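Local coordinates for polysaccharide biosynthesis protein CapD (PDB 6BWC) that binds NADP and UDP-N-acetylglucosamine and, as a short-chain dehydrogenase-type enzyme, takes part in the biosynthesis of CMP-pseudaminic acid, a pathway linked to flagellin glycosylation, at residues Ser240-Glu245 and Asn329-Gln334; Ser22-Val27 and Lys33-Phe38; Phe107-Val112 and Arg148-Ala153; Leu282-Leu287 and Phe291-Pro296. The protein carries 2 engineered substitutions. All coordinates share one frame; numbering follows the deposited sequence.

Interaction 1 of 4, residues Ser240-Glu245 and Asn329-Gln334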
loop_
_atom_site.group_PDB
_atom_site.type_symbol
_atom_site.label_atom_id
_atom_site.label_comp_id
_atom_site.label_asym_id
_atom_site.label_seq_id
_atom_site.Cartn_x
_atom_site.Cartn_y
_atom_site.Cartn_z
ATOM N N SER C 240 -28.060 -19.816 -33.420
ATOM C CA SER C 240 -29.290 -19.154 -33.026
ATOM C C SER C 240 -30.468 -19.988 -33.501
ATOM O O SER C 240 -31.376 -20.257 -32.715
ATOM C CB SER C 240 -29.360 -17.723 -33.548
ATOM O OG SER C 240 -29.089 -17.678 -34.928
ATOM N N GLU C 241 -30.424 -20.432 -34.759
ATOM C CA GLU C 241 -31.438 -21.355 -35.327
ATOM C C GLU C 241 -31.618 -22.669 -34.495
ATOM O O GLU C 241 -32.720 -22.929 -33.951
ATOM C CB GLU C 241 -31.117 -21.663 -36.813
ATOM C CG GLU C 241 -31.339 -20.477 -37.760
ATOM C CD GLU C 241 -31.043 -20.779 -39.224
ATOM O OE1 GLU C 241 -30.765 -21.945 -39.572
ATOM O OE2 GLU C 241 -31.100 -19.841 -40.039
ATOM N N VAL C 242 -30.537 -23.455 -34.372
ATOM C CA VAL C 242 -30.560 -24.715 -33.606
ATOM C C VAL C 242 -31.164 -24.499 -32.220
ATOM O O VAL C 242 -32.006 -25.285 -31.787
ATOM C CB VAL C 242 -29.150 -25.367 -33.483
ATOM C CG1 VAL C 242 -29.117 -26.451 -32.413
ATOM C CG2 VAL C 242 -28.719 -25.978 -34.811
ATOM N N MET C 243 -30.747 -23.429 -31.541
ATOM C CA MET C 243 -31.148 -23.182 -30.152
ATOM C C MET C 243 -32.663 -22.985 -30.014
ATOM O O MET C 243 -33.272 -23.532 -29.094
ATOM C CB MET C 243 -30.377 -21.984 -29.572
ATOM C CG MET C 243 -30.090 -22.078 -28.084
ATOM S SD MET C 243 -28.812 -23.286 -27.678
ATOM C CE MET C 243 -29.796 -24.505 -26.842
ATOM N N ILE C 244 -33.258 -22.229 -30.944
ATOM C CA ILE C 244 -34.702 -21.953 -30.942
ATOM C C ILE C 244 -35.492 -23.210 -31.248
ATOM O O ILE C 244 -36.487 -23.492 -30.591
ATOM C CB ILE C 244 -35.063 -20.874 -31.968
ATOM C CG1 ILE C 244 -34.507 -19.529 -31.507
ATOM C CG2 ILE C 244 -36.576 -20.763 -32.162
ATOM C CD1 ILE C 244 -34.426 -18.497 -32.615
ATOM N N GLU C 245 -35.059 -23.950 -32.257
ATOM C CA GLU C 245 -35.675 -25.243 -32.557
ATOM C C GLU C 245 -35.782 -26.121 -31.316
ATOM O O GLU C 245 -36.891 -26.455 -30.899
ATOM C CB GLU C 245 -34.898 -25.974 -33.662
ATOM C CG GLU C 245 -35.224 -25.455 -35.058
ATOM C CD GLU C 245 -34.007 -25.268 -35.962
ATOM O OE1 GLU C 245 -33.110 -26.139 -35.985
ATOM O OE2 GLU C 245 -33.964 -24.237 -36.679
ATOM N N ASN C 329 -26.417 -32.049 -32.698
ATOM C CA ASN C 329 -25.990 -33.285 -32.029
ATOM C C ASN C 329 -25.175 -32.981 -30.796
ATOM O O ASN C 329 -25.468 -33.501 -29.719
ATOM C CB ASN C 329 -25.179 -34.171 -32.960
ATOM C CG ASN C 329 -26.027 -34.778 -34.053
ATOM O OD1 ASN C 329 -27.270 -34.694 -34.037
ATOM N ND2 ASN C 329 -25.361 -35.396 -35.021
ATOM N N LEU C 330 -24.180 -32.106 -30.989
ATOM C CA LEU C 330 -23.310 -31.587 -29.929
ATOM C C LEU C 330 -24.129 -30.987 -28.759
ATOM O O LEU C 330 -24.076 -31.499 -27.622
ATOM C CB LEU C 330 -22.332 -30.529 -30.494
ATOM C CG LEU C 330 -20.825 -30.696 -30.271
ATOM C CD1 LEU C 330 -20.136 -29.430 -30.774
ATOM C CD2 LEU C 330 -20.427 -31.034 -28.833
ATOM N N ILE C 331 -24.898 -29.933 -29.049
ATOM C CA ILE C 331 -25.674 -29.226 -28.023
ATOM C C ILE C 331 -26.562 -30.196 -27.234
ATOM O O ILE C 331 -26.689 -30.069 -26.009
ATOM C CB ILE C 331 -26.535 -28.086 -28.613
ATOM C CG1 ILE C 331 -25.644 -26.947 -29.133
ATOM C CG2 ILE C 331 -27.518 -27.553 -27.565
ATOM C CD1 ILE C 331 -26.347 -26.001 -30.093
ATOM N N LEU C 332 -27.152 -31.166 -27.929
ATOM C CA LEU C 332 -27.920 -32.210 -27.268
ATOM C C LEU C 332 -27.051 -33.147 -26.434
ATOM O O LEU C 332 -27.250 -33.236 -25.212
ATOM C CB LEU C 332 -28.770 -32.968 -28.287
ATOM C CG LEU C 332 -29.865 -32.057 -28.866
ATOM C CD1 LEU C 332 -30.700 -32.843 -29.858
ATOM C CD2 LEU C 332 -30.751 -31.447 -27.786
ATOM N N ASN C 333 -26.071 -33.799 -27.059
ATOM C CA ASN C 333 -25.176 -34.723 -26.331
ATOM C C ASN C 333 -24.314 -34.116 -25.240
ATOM O O ASN C 333 -23.855 -34.836 -24.355
ATOM C CB ASN C 333 -24.273 -35.492 -27.285
ATOM C CG ASN C 333 -25.054 -36.443 -28.144
ATOM O OD1 ASN C 333 -25.867 -37.211 -27.623
ATOM N ND2 ASN C 333 -24.844 -36.390 -29.470
ATOM N N GLN C 334 -24.088 -32.813 -25.278
ATOM C CA GLN C 334 -23.402 -32.163 -24.171
ATOM C C GLN C 334 -24.349 -31.741 -23.037
ATOM O O GLN C 334 -23.885 -31.179 -22.051
ATOM C CB GLN C 334 -22.577 -30.988 -24.700
ATOM C CG GLN C 334 -21.415 -31.429 -25.576
ATOM C CD GLN C 334 -20.442 -32.332 -24.835
ATOM O OE1 GLN C 334 -20.147 -32.010 -23.671
ATOM N NE2 GLN C 334 -19.986 -33.365 -25.385
#

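Interaction 2 of 4, residues Ser22-Val27 and Lys33-Phe38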
loop_
_atom_site.group_PDB
_atom_site.type_symbol
_atom_site.label_atom_id
_atom_site.label_comp_id
_atom_site.label_asym_id
_atom_site.label_seq_id
_atom_site.Cartn_x
_atom_site.Cartn_y
_atom_site.Cartn_z
ATOM N N SER C 22 -15.004 -28.499 -12.906
ATOM C CA SER C 22 -14.731 -29.703 -13.707
ATOM C C SER C 22 -13.313 -30.239 -13.424
ATOM O O SER C 22 -13.161 -31.430 -13.153
ATOM C CB SER C 22 -14.951 -29.475 -15.211
ATOM O OG SER C 22 -15.402 -30.667 -15.836
ATOM N N ILE C 23 -12.302 -29.360 -13.431
ATOM C CA ILE C 23 -10.931 -29.746 -13.001
ATOM C C ILE C 23 -10.908 -30.412 -11.604
ATOM O O ILE C 23 -10.210 -31.407 -11.409
ATOM C CB ILE C 23 -9.945 -28.548 -12.976
ATOM C CG1 ILE C 23 -9.697 -28.012 -14.395
ATOM C CG2 ILE C 23 -8.603 -28.953 -12.343
ATOM C CD1 ILE C 23 -9.066 -26.630 -14.436
ATOM N N LEU C 24 -11.647 -29.832 -10.649
ATOM C CA LEU C 24 -11.747 -30.335 -9.263
ATOM C C LEU C 24 -12.127 -31.793 -9.204
ATOM O O LEU C 24 -11.422 -32.589 -8.583
ATOM C CB LEU C 24 -12.783 -29.528 -8.458
ATOM C CG LEU C 24 -13.161 -29.991 -7.057
ATOM C CD1 LEU C 24 -11.904 -30.320 -6.264
ATOM C CD2 LEU C 24 -13.983 -28.925 -6.351
ATOM N N SER C 25 -13.247 -32.127 -9.838
ATOM C CA SER C 25 -13.732 -33.498 -9.836
ATOM C C SER C 25 -12.809 -34.439 -10.636
ATOM O O SER C 25 -12.662 -35.605 -10.281
ATOM C CB SER C 25 -15.177 -33.568 -10.331
ATOM O OG SER C 25 -15.327 -32.851 -11.538
ATOM N N ASN C 26 -12.145 -33.942 -11.672
ATOM C CA ASN C 26 -11.261 -34.807 -12.454
ATOM C C ASN C 26 -10.016 -35.098 -11.655
ATOM O O ASN C 26 -9.612 -36.246 -11.572
ATOM C CB ASN C 26 -10.933 -34.227 -13.842
ATOM C CG ASN C 26 -12.080 -34.433 -14.865
ATOM O OD1 ASN C 26 -11.880 -35.050 -15.910
ATOM N ND2 ASN C 26 -13.275 -33.905 -14.568
ATOM N N VAL C 27 -9.456 -34.065 -11.027
ATOM C CA VAL C 27 -8.305 -34.214 -10.130
ATOM C C VAL C 27 -8.655 -35.085 -8.931
ATOM O O VAL C 27 -7.809 -35.803 -8.438
ATOM C CB VAL C 27 -7.704 -32.831 -9.690
ATOM C CG1 VAL C 27 -6.885 -32.911 -8.394
ATOM C CG2 VAL C 27 -6.833 -32.247 -10.791
ATOM N N LYS C 33 -3.775 -35.764 -1.964
ATOM C CA LYS C 33 -3.825 -35.568 -0.533
ATOM C C LYS C 33 -4.915 -34.583 -0.164
ATOM O O LYS C 33 -5.778 -34.905 0.652
ATOM C CB LYS C 33 -2.501 -35.108 0.065
ATOM C CG LYS C 33 -2.574 -34.998 1.602
ATOM C CD LYS C 33 -1.244 -35.287 2.291
ATOM C CE LYS C 33 -1.428 -35.846 3.697
ATOM N NZ LYS C 33 -0.141 -36.412 4.196
ATOM N N VAL C 34 -4.857 -33.401 -0.773
ATOM C CA VAL C 34 -5.884 -32.376 -0.615
ATOM C C VAL C 34 -5.994 -31.616 -1.917
ATOM O O VAL C 34 -5.022 -31.533 -2.651
ATOM C CB VAL C 34 -5.571 -31.415 0.563
ATOM C CG1 VAL C 34 -4.400 -30.488 0.260
ATOM C CG2 VAL C 34 -6.781 -30.597 0.925
ATOM N N VAL C 35 -7.186 -31.104 -2.203
ATOM C CA VAL C 35 -7.411 -30.122 -3.260
ATOM C C VAL C 35 -7.990 -28.914 -2.570
ATOM O O VAL C 35 -8.902 -29.061 -1.770
ATOM C CB VAL C 35 -8.456 -30.594 -4.304
ATOM C CG1 VAL C 35 -8.592 -29.574 -5.443
ATOM C CG2 VAL C 35 -8.086 -31.970 -4.864
ATOM N N ARG C 36 -7.485 -27.729 -2.871
ATOM C CA ARG C 36 -8.032 -26.506 -2.320
ATOM C C ARG C 36 -8.835 -25.758 -3.380
ATOM O O ARG C 36 -8.462 -25.751 -4.553
ATOM C CB ARG C 36 -6.893 -25.653 -1.787
ATOM C CG ARG C 36 -6.109 -26.352 -0.667
ATOM C CD ARG C 36 -5.155 -25.416 0.080
ATOM N NE ARG C 36 -4.222 -26.146 0.956
ATOM C CZ ARG C 36 -3.054 -25.673 1.400
ATOM N NH1 ARG C 36 -2.623 -24.465 1.066
ATOM N NH2 ARG C 36 -2.271 -26.409 2.165
ATOM N N VAL C 37 -9.964 -25.178 -2.968
ATOM C CA VAL C 37 -10.798 -24.299 -3.817
ATOM C C VAL C 37 -10.653 -22.849 -3.307
ATOM O O VAL C 37 -10.903 -22.586 -2.126
ATOM C CB VAL C 37 -12.287 -24.726 -3.794
ATOM C CG1 VAL C 37 -13.174 -23.713 -4.478
ATOM C CG2 VAL C 37 -12.471 -26.048 -4.500
ATOM N N PHE C 38 -10.258 -21.938 -4.211
ATOM C CA PHE C 38 -9.992 -20.522 -3.913
ATOM C C PHE C 38 -10.883 -19.607 -4.776
ATOM O O PHE C 38 -10.667 -19.468 -5.972
ATOM C CB PHE C 38 -8.522 -20.225 -4.163
ATOM C CG PHE C 38 -8.064 -18.878 -3.658
ATOM C CD1 PHE C 38 -7.297 -18.781 -2.512
ATOM C CD2 PHE C 38 -8.362 -17.699 -4.347
ATOM C CE1 PHE C 38 -6.839 -17.541 -2.066
ATOM C CE2 PHE C 38 -7.917 -16.460 -3.893
ATOM C CZ PHE C 38 -7.152 -16.379 -2.762
#

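Interaction 3 of 4, residues Phe107-Val112 and Arg148-Ala153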
loop_
_atom_site.group_PDB
_atom_site.type_symbol
_atom_site.label_atom_id
_atom_site.label_comp_id
_atom_site.label_asym_id
_atom_site.label_seq_id
_atom_site.Cartn_x
_atom_site.Cartn_y
_atom_site.Cartn_z
ATOM N N PHE C 107 -2.752 -7.952 -12.531
ATOM C CA PHE C 107 -2.154 -7.817 -11.190
ATOM C C PHE C 107 -2.306 -9.101 -10.399
ATOM O O PHE C 107 -1.377 -9.513 -9.700
ATOM C CB PHE C 107 -2.710 -6.596 -10.402
ATOM C CG PHE C 107 -2.173 -6.457 -8.963
ATOM C CD1 PHE C 107 -0.790 -6.400 -8.697
ATOM C CD2 PHE C 107 -3.055 -6.385 -7.861
ATOM C CE1 PHE C 107 -0.295 -6.278 -7.394
ATOM C CE2 PHE C 107 -2.561 -6.244 -6.551
ATOM C CZ PHE C 107 -1.181 -6.184 -6.321
ATOM N N GLY C 108 -3.457 -9.751 -10.545
ATOM C CA GLY C 108 -3.701 -11.067 -9.927
ATOM C C GLY C 108 -2.861 -12.215 -10.483
ATOM O O GLY C 108 -2.440 -13.108 -9.715
ATOM N N THR C 109 -2.616 -12.209 -11.799
ATOM C CA THR C 109 -1.719 -13.189 -12.376
ATOM C C THR C 109 -0.319 -12.979 -11.777
ATOM O O THR C 109 0.348 -13.951 -11.418
ATOM C CB THR C 109 -1.685 -13.137 -13.922
ATOM O OG1 THR C 109 -3.008 -13.247 -14.447
ATOM C CG2 THR C 109 -0.838 -14.274 -14.510
ATOM N N GLN C 110 0.133 -11.733 -11.628
ATOM C CA GLN C 110 1.444 -11.531 -10.981
ATOM C C GLN C 110 1.505 -12.028 -9.575
ATOM O O GLN C 110 2.493 -12.635 -9.195
ATOM C CB GLN C 110 1.883 -10.081 -10.960
ATOM C CG GLN C 110 2.617 -9.742 -12.225
ATOM C CD GLN C 110 4.017 -10.308 -12.262
ATOM O OE1 GLN C 110 4.894 -9.829 -11.534
ATOM N NE2 GLN C 110 4.251 -11.298 -13.152
ATOM N N ASN C 111 0.467 -11.753 -8.799
ATOM C CA ASN C 111 0.406 -12.284 -7.451
ATOM C C ASN C 111 0.571 -13.817 -7.461
ATOM O O ASN C 111 1.378 -14.325 -6.692
ATOM C CB ASN C 111 -0.873 -11.840 -6.714
ATOM C CG ASN C 111 -0.859 -10.363 -6.340
ATOM O OD1 ASN C 111 0.223 -9.754 -6.181
ATOM N ND2 ASN C 111 -2.074 -9.767 -6.197
ATOM N N VAL C 112 -0.132 -14.530 -8.348
ATOM C CA VAL C 112 0.057 -15.973 -8.480
ATOM C C VAL C 112 1.545 -16.322 -8.720
ATOM O O VAL C 112 2.146 -17.112 -7.977
ATOM C CB VAL C 112 -0.848 -16.551 -9.596
ATOM C CG1 VAL C 112 -0.438 -17.956 -10.024
ATOM C CG2 VAL C 112 -2.287 -16.565 -9.125
ATOM N N ARG C 148 1.881 -13.078 -21.329
ATOM C CA ARG C 148 3.219 -12.485 -21.291
ATOM C C ARG C 148 3.923 -12.543 -19.944
ATOM O O ARG C 148 5.121 -12.856 -19.898
ATOM C CB ARG C 148 3.198 -11.047 -21.830
ATOM C CG ARG C 148 3.801 -10.887 -23.211
ATOM C CD ARG C 148 3.426 -11.996 -24.178
ATOM N NE ARG C 148 3.508 -11.513 -25.553
ATOM C CZ ARG C 148 2.929 -12.093 -26.600
ATOM N NH1 ARG C 148 3.036 -11.543 -27.806
ATOM N NH2 ARG C 148 2.231 -13.217 -26.456
ATOM N N LEU C 149 3.204 -12.228 -18.869
ATOM C CA LEU C 149 3.719 -12.443 -17.504
ATOM C C LEU C 149 4.170 -13.893 -17.271
ATOM O O LEU C 149 5.194 -14.159 -16.662
ATOM C CB LEU C 149 2.645 -12.140 -16.475
ATOM C CG LEU C 149 2.520 -10.784 -15.827
ATOM C CD1 LEU C 149 3.121 -9.650 -16.631
ATOM C CD2 LEU C 149 1.037 -10.550 -15.579
ATOM N N ILE C 150 3.382 -14.829 -17.756
ATOM C CA ILE C 150 3.682 -16.246 -17.597
ATOM C C ILE C 150 5.002 -16.648 -18.257
ATOM O O ILE C 150 5.805 -17.316 -17.621
ATOM C CB ILE C 150 2.488 -17.109 -18.093
ATOM C CG1 ILE C 150 1.292 -16.946 -17.121
ATOM C CG2 ILE C 150 2.881 -18.582 -18.265
ATOM C CD1 ILE C 150 1.459 -17.627 -15.760
ATOM N N THR C 151 5.221 -16.235 -19.504
ATOM C CA THR C 151 6.470 -16.555 -20.211
ATOM C C THR C 151 7.697 -15.923 -19.561
ATOM O O THR C 151 8.739 -16.576 -19.442
ATOM C CB THR C 151 6.458 -16.068 -21.671
ATOM O OG1 THR C 151 5.148 -16.200 -22.235
ATOM C CG2 THR C 151 7.443 -16.864 -22.492
ATOM N N SER C 152 7.558 -14.657 -19.162
ATOM C CA SER C 152 8.603 -13.939 -18.410
ATOM C C SER C 152 9.024 -14.587 -17.075
ATOM O O SER C 152 10.209 -14.725 -16.783
ATOM C CB SER C 152 8.167 -12.517 -18.126
ATOM O OG SER C 152 9.283 -11.778 -17.680
ATOM N N ALA C 153 8.042 -14.964 -16.266
ATOM C CA ALA C 153 8.286 -15.753 -15.070
ATOM C C ALA C 153 9.246 -16.912 -15.348
ATOM O O ALA C 153 10.240 -17.069 -14.639
ATOM C CB ALA C 153 6.979 -16.279 -14.520
#

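Interaction 4 of 4, residues Leu282-Leu287 and Phe291-Pro296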
loop_
_atom_site.group_PDB
_atom_site.type_symbol
_atom_site.label_atom_id
_atom_site.label_comp_id
_atom_site.label_asym_id
_atom_site.label_seq_id
_atom_site.Cartn_x
_atom_site.Cartn_y
_atom_site.Cartn_z
ATOM N N LEU C 282 4.681 -20.240 -37.249
ATOM C CA LEU C 282 6.011 -20.605 -37.799
ATOM C C LEU C 282 6.967 -21.308 -36.813
ATOM O O LEU C 282 7.955 -21.893 -37.252
ATOM C CB LEU C 282 6.699 -19.359 -38.368
ATOM C CG LEU C 282 5.915 -18.628 -39.482
ATOM C CD1 LEU C 282 6.291 -17.157 -39.570
ATOM C CD2 LEU C 282 6.099 -19.312 -40.833
ATOM N N GLN C 283 6.690 -21.232 -35.504
ATOM C CA GLN C 283 7.445 -21.986 -34.461
ATOM C C GLN C 283 6.639 -23.082 -33.781
ATOM O O GLN C 283 7.226 -23.864 -33.018
ATOM C CB GLN C 283 8.063 -21.101 -33.346
ATOM C CG GLN C 283 7.671 -19.635 -33.298
ATOM C CD GLN C 283 8.452 -18.811 -34.306
ATOM O OE1 GLN C 283 9.663 -18.963 -34.427
ATOM N NE2 GLN C 283 7.772 -17.940 -35.028
ATOM N N ALA C 284 5.332 -23.142 -34.045
ATOM C CA ALA C 284 4.422 -24.043 -33.327
ATOM C C ALA C 284 4.515 -25.534 -33.736
ATOM O O ALA C 284 4.733 -25.858 -34.895
ATOM C CB ALA C 284 2.993 -23.536 -33.489
ATOM N N PHE C 285 4.337 -26.438 -32.778
ATOM C CA PHE C 285 4.323 -27.883 -33.045
ATOM C C PHE C 285 2.897 -28.433 -33.163
ATOM O O PHE C 285 2.005 -27.957 -32.481
ATOM C CB PHE C 285 5.127 -28.607 -31.963
ATOM C CG PHE C 285 6.584 -28.230 -31.971
ATOM C CD1 PHE C 285 7.502 -28.907 -32.787
ATOM C CD2 PHE C 285 7.045 -27.153 -31.218
ATOM C CE1 PHE C 285 8.850 -28.534 -32.827
ATOM C CE2 PHE C 285 8.393 -26.772 -31.252
ATOM C CZ PHE C 285 9.293 -27.464 -32.057
ATOM N N GLU C 286 2.678 -29.398 -34.058
ATOM C CA GLU C 286 1.395 -30.104 -34.164
ATOM C C GLU C 286 1.497 -31.474 -33.543
ATOM O O GLU C 286 2.460 -32.198 -33.777
ATOM C CB GLU C 286 0.975 -30.307 -35.609
ATOM C CG GLU C 286 0.161 -29.173 -36.156
ATOM C CD GLU C 286 -0.494 -29.491 -37.478
ATOM O OE1 GLU C 286 -0.435 -28.655 -38.422
ATOM O OE2 GLU C 286 -1.101 -30.574 -37.551
ATOM N N LEU C 287 0.491 -31.805 -32.739
ATOM C CA LEU C 287 0.189 -33.167 -32.307
ATOM C C LEU C 287 -1.152 -33.516 -32.970
ATOM O O LEU C 287 -1.828 -32.625 -33.541
ATOM C CB LEU C 287 0.070 -33.246 -30.770
ATOM C CG LEU C 287 1.355 -33.136 -29.930
ATOM C CD1 LEU C 287 1.010 -32.868 -28.468
ATOM C CD2 LEU C 287 2.234 -34.381 -30.037
ATOM N N PHE C 291 -1.964 -28.152 -30.706
ATOM C CA PHE C 291 -0.716 -27.442 -31.065
ATOM C C PHE C 291 0.012 -27.058 -29.789
ATOM O O PHE C 291 -0.617 -26.795 -28.777
ATOM C CB PHE C 291 -0.947 -26.156 -31.863
ATOM C CG PHE C 291 -1.722 -26.334 -33.142
ATOM C CD1 PHE C 291 -1.066 -26.523 -34.356
ATOM C CD2 PHE C 291 -3.122 -26.240 -33.147
ATOM C CE1 PHE C 291 -1.784 -26.638 -35.539
ATOM C CE2 PHE C 291 -3.844 -26.367 -34.330
ATOM C CZ PHE C 291 -3.171 -26.576 -35.527
ATOM N N ILE C 292 1.338 -27.026 -29.868
ATOM C CA ILE C 292 2.199 -26.570 -28.793
ATOM C C ILE C 292 3.045 -25.438 -29.353
ATOM O O ILE C 292 3.831 -25.661 -30.263
ATOM C CB ILE C 292 3.112 -27.708 -28.277
ATOM C CG1 ILE C 292 2.234 -28.847 -27.731
ATOM C CG2 ILE C 292 4.085 -27.198 -27.202
ATOM C CD1 ILE C 292 2.963 -30.078 -27.213
ATOM N N ILE C 293 2.861 -24.228 -28.837
ATOM C CA ILE C 293 3.732 -23.107 -29.170
ATOM C C ILE C 293 4.783 -23.060 -28.074
ATOM O O ILE C 293 4.434 -23.022 -26.907
ATOM C CB ILE C 293 2.985 -21.752 -29.219
ATOM C CG1 ILE C 293 1.691 -21.855 -30.049
ATOM C CG2 ILE C 293 3.886 -20.661 -29.795
ATOM C CD1 ILE C 293 0.900 -20.554 -30.120
ATOM N N PRO C 294 6.071 -23.079 -28.434
ATOM C CA PRO C 294 7.101 -22.864 -27.418
ATOM C C PRO C 294 7.273 -21.392 -26.958
ATOM O O PRO C 294 6.577 -20.474 -27.428
ATOM C CB PRO C 294 8.370 -23.350 -28.132
ATOM C CG PRO C 294 8.097 -23.050 -29.558
ATOM C CD PRO C 294 6.674 -23.492 -29.711
ATOM N N SER C 295 8.226 -21.194 -26.051
ATOM C CA SER C 295 8.521 -19.887 -25.486
ATOM C C SER C 295 9.136 -18.942 -26.517
ATOM O O SER C 295 10.175 -19.264 -27.092
ATOM C CB SER C 295 9.486 -20.045 -24.324
ATOM O OG SER C 295 9.589 -18.846 -23.595
ATOM N N PRO C 296 8.505 -17.769 -26.743
ATOM C CA PRO C 296 9.118 -16.778 -27.622
ATOM C C PRO C 296 10.392 -16.117 -27.097
ATOM O O PRO C 296 11.033 -15.435 -27.868
ATOM C CB PRO C 296 8.024 -15.702 -27.784
ATOM C CG PRO C 296 6.768 -16.297 -27.284
ATOM C CD PRO C 296 7.175 -17.326 -26.274
#

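Interaction 1 of 4, residues Ser240-Glu245 and Asn329-Gln334
Ile331 reaches across to Val242 and Met243 and gives each of them a different branch. Its CD1 lies 3.6 Å from Val242 CG1, the two side chains passing alongside one another in opposite senses, while its CG2 sits 3.9 Å from the Met243 CE methyl. Branching at CB makes this division possible: with chi1 at -68°, CG2 stands anti to the backbone N, and CG1 is swung beside that N, so that the ethyl arm and the methyl serve separate neighbours. Met243 gets there by folding back; its chain bends at chi2 (73°) and again at chi3, which returns CE toward Ile331 although its CB does not head that way.

This small apolar patch is the tight part of the contact. The backbones stay well apart, the nearest CA atoms, those of Met243 and Ile331, being 8.4 Å from each other. Leu337 touches both Met243 and Ile331, and Ile180 and Phe183 of helix 179-190 touch Met243. The more open side is polar instead: there Glu245, partly exposed, forms salt bridges through OE1 with Lys324 and Arg328 of the helix that carries Ile331. Helices 236-251 and 324-333 thus meet here through methyl groups, a patch that sets no hydrogen-bond geometry, and the Glu245 salt bridges add polar links between the same two helices.

Interaction 2 of 4, residues Ser22-Val27 and Lys33-Phe38
Neither a ring nor any other flat group enters the contact of Leu24 and Val27 with Val35 and Val37, which is wholly aliphatic. A planar group on the helix, away from the contact, is the amide of Asn26, whose ND2 reaches back to Ser22 O at 2.9 Å along a bent path (133° at the hydrogen). Ser22 O lies out of the amide plane, and ND2 in turn stands above the carbonyl plane. The same oxygen also accepts from Asn26 N and Ser25 OG, so three donors grip it.

Across the contact Leu24 divides its two methyls between two valines of the strand: CD1 comes to 3.5 Å from Val35 CG1, and CD2 to 3.7 Å from Val37 CG2. Its CG is anti to the backbone N (chi1 173°), which carries the fork toward the strand. Helix 18-29 and strand 34-39 belong to the first beta-alpha-beta unit of the Rossmann fold, and their short segments run almost exactly antiparallel, 172° apart, with 9.9 Å between axes. Val35 uses its second methyl too, CG2 lying 3.8 Å from Val27 CG1. Arg36 points to the other face of the sheet, where it forms a salt bridge with Glu77, whereas the Val37 side chain, about 7 Å from the bound NADP, touches Thr16 in what is probably the Rossmann glycine-rich turn.

Interaction 3 of 4, residues Phe107-Val112 and Arg148-Ala153
Leu149 packs against the Gln110 side chain, both its CG and its amide end, and against Thr109 CB. The Gln110 chain bends at chi2 (-75°), and this brings its CG to 3.8 Å from Leu149 CD2; its NE2 end comes beside Leu149 CG, the two side chains crossing nearly at right angles. Both torsions of Leu149 stand off the usual staggered values, and its CD2 is 4.1 Å from Thr109 CB.

Thr109 separates its polar and apolar arms. Its methyl CG2 is directed at Ile150, where it meets CD1 loosely at 4.3 Å, whereas OG1, turned beside the backbone N, is hydrogen-bonded to Asn105 O and His84 NE2. No hydrogen bond joins the two segments. Ile150 bends at chi2 (-72°), which brings CD1 nearer the facing helix.

The segments cross at -24° with axes 10.1 Å apart. Helices 98-118 and 138-156 pack beside each other, consistent with the four-helix dimer interface of many short-chain dehydrogenases: Phe99 of the second subunit packs on Gln110, and Pro98 of that subunit on Leu149. On the inner side, Thr109 and Ile150 rest on Phe126 of strand 123-129, and Ile150 also on Phe164 of strand 163-169.

Interaction 4 of 4, residues Leu282-Leu287 and Phe291-Pro296
Phe285 and Ile292 satisfy each other's backbone polar atoms as an antiparallel hydrogen-bonded pair. Phe285 N donates to Ile292 O over 2.7 Å and almost straight (174° at the hydrogen); in return Ile292 N reaches Phe285 O at 2.9 Å. Each carbonyl has a second, weaker visitor, a CA-H group: that of Phe291 at Phe285 O and that of Ala284 at Ile292 O.

Glu286 and Phe291 form a non-hydrogen-bonded pair whose backbone groups look outward, Phe291 bonding to Ile228 of the adjoining strand and Glu286 to Lys307, as Ala284 does to Ala309; Gln283 NE2 is held by Asp279 O. The Glu286 and Phe291 side chains run alongside each other in the same direction on one face, with carboxylate and ring planes 70° apart. Lys230 serves both, through a salt bridge to Glu286 OE2 and a cation-pi contact with the Phe291 ring.

Ile292, on the face of Phe285, meets Leu287 CD1 through its CD1 at 3.6 Å, and Pro294 CD sits at the edge of the Phe285 ring, 4.0 Å from CD2. Ala284 CB rests against Ile293 CG1 at 4.0 Å. Such pairing makes a beta hairpin, whose strand 290-293 joins the Rossmann sheet antiparallel to strand 226-229.

In the fold
Interactions 2 and 4 reach the same large sheet, far apart along it: interaction 2 packs a helix on strand 34-39, one in from one end, whereas interaction 4 forms the hairpin at the other. Interactions 1, 2 and 3 are buried and largely apolar, with the Gln110 amide of interaction 3 the polar exception, and lack hydrogen bonds between their segments. Interaction 4, partly exposed, is instead built on backbone bonds. Interaction 3 adjoins the second subunit; interaction 1 lies nearer the bound UDP-N-acetylglucosamine, about 10 Å from the Met243 side chain. Interactions 3 and 4 touch, Thr151 packing on Ser295 and Pro296. Along the chain, interaction 4 falls inside the loop closed by interaction 1.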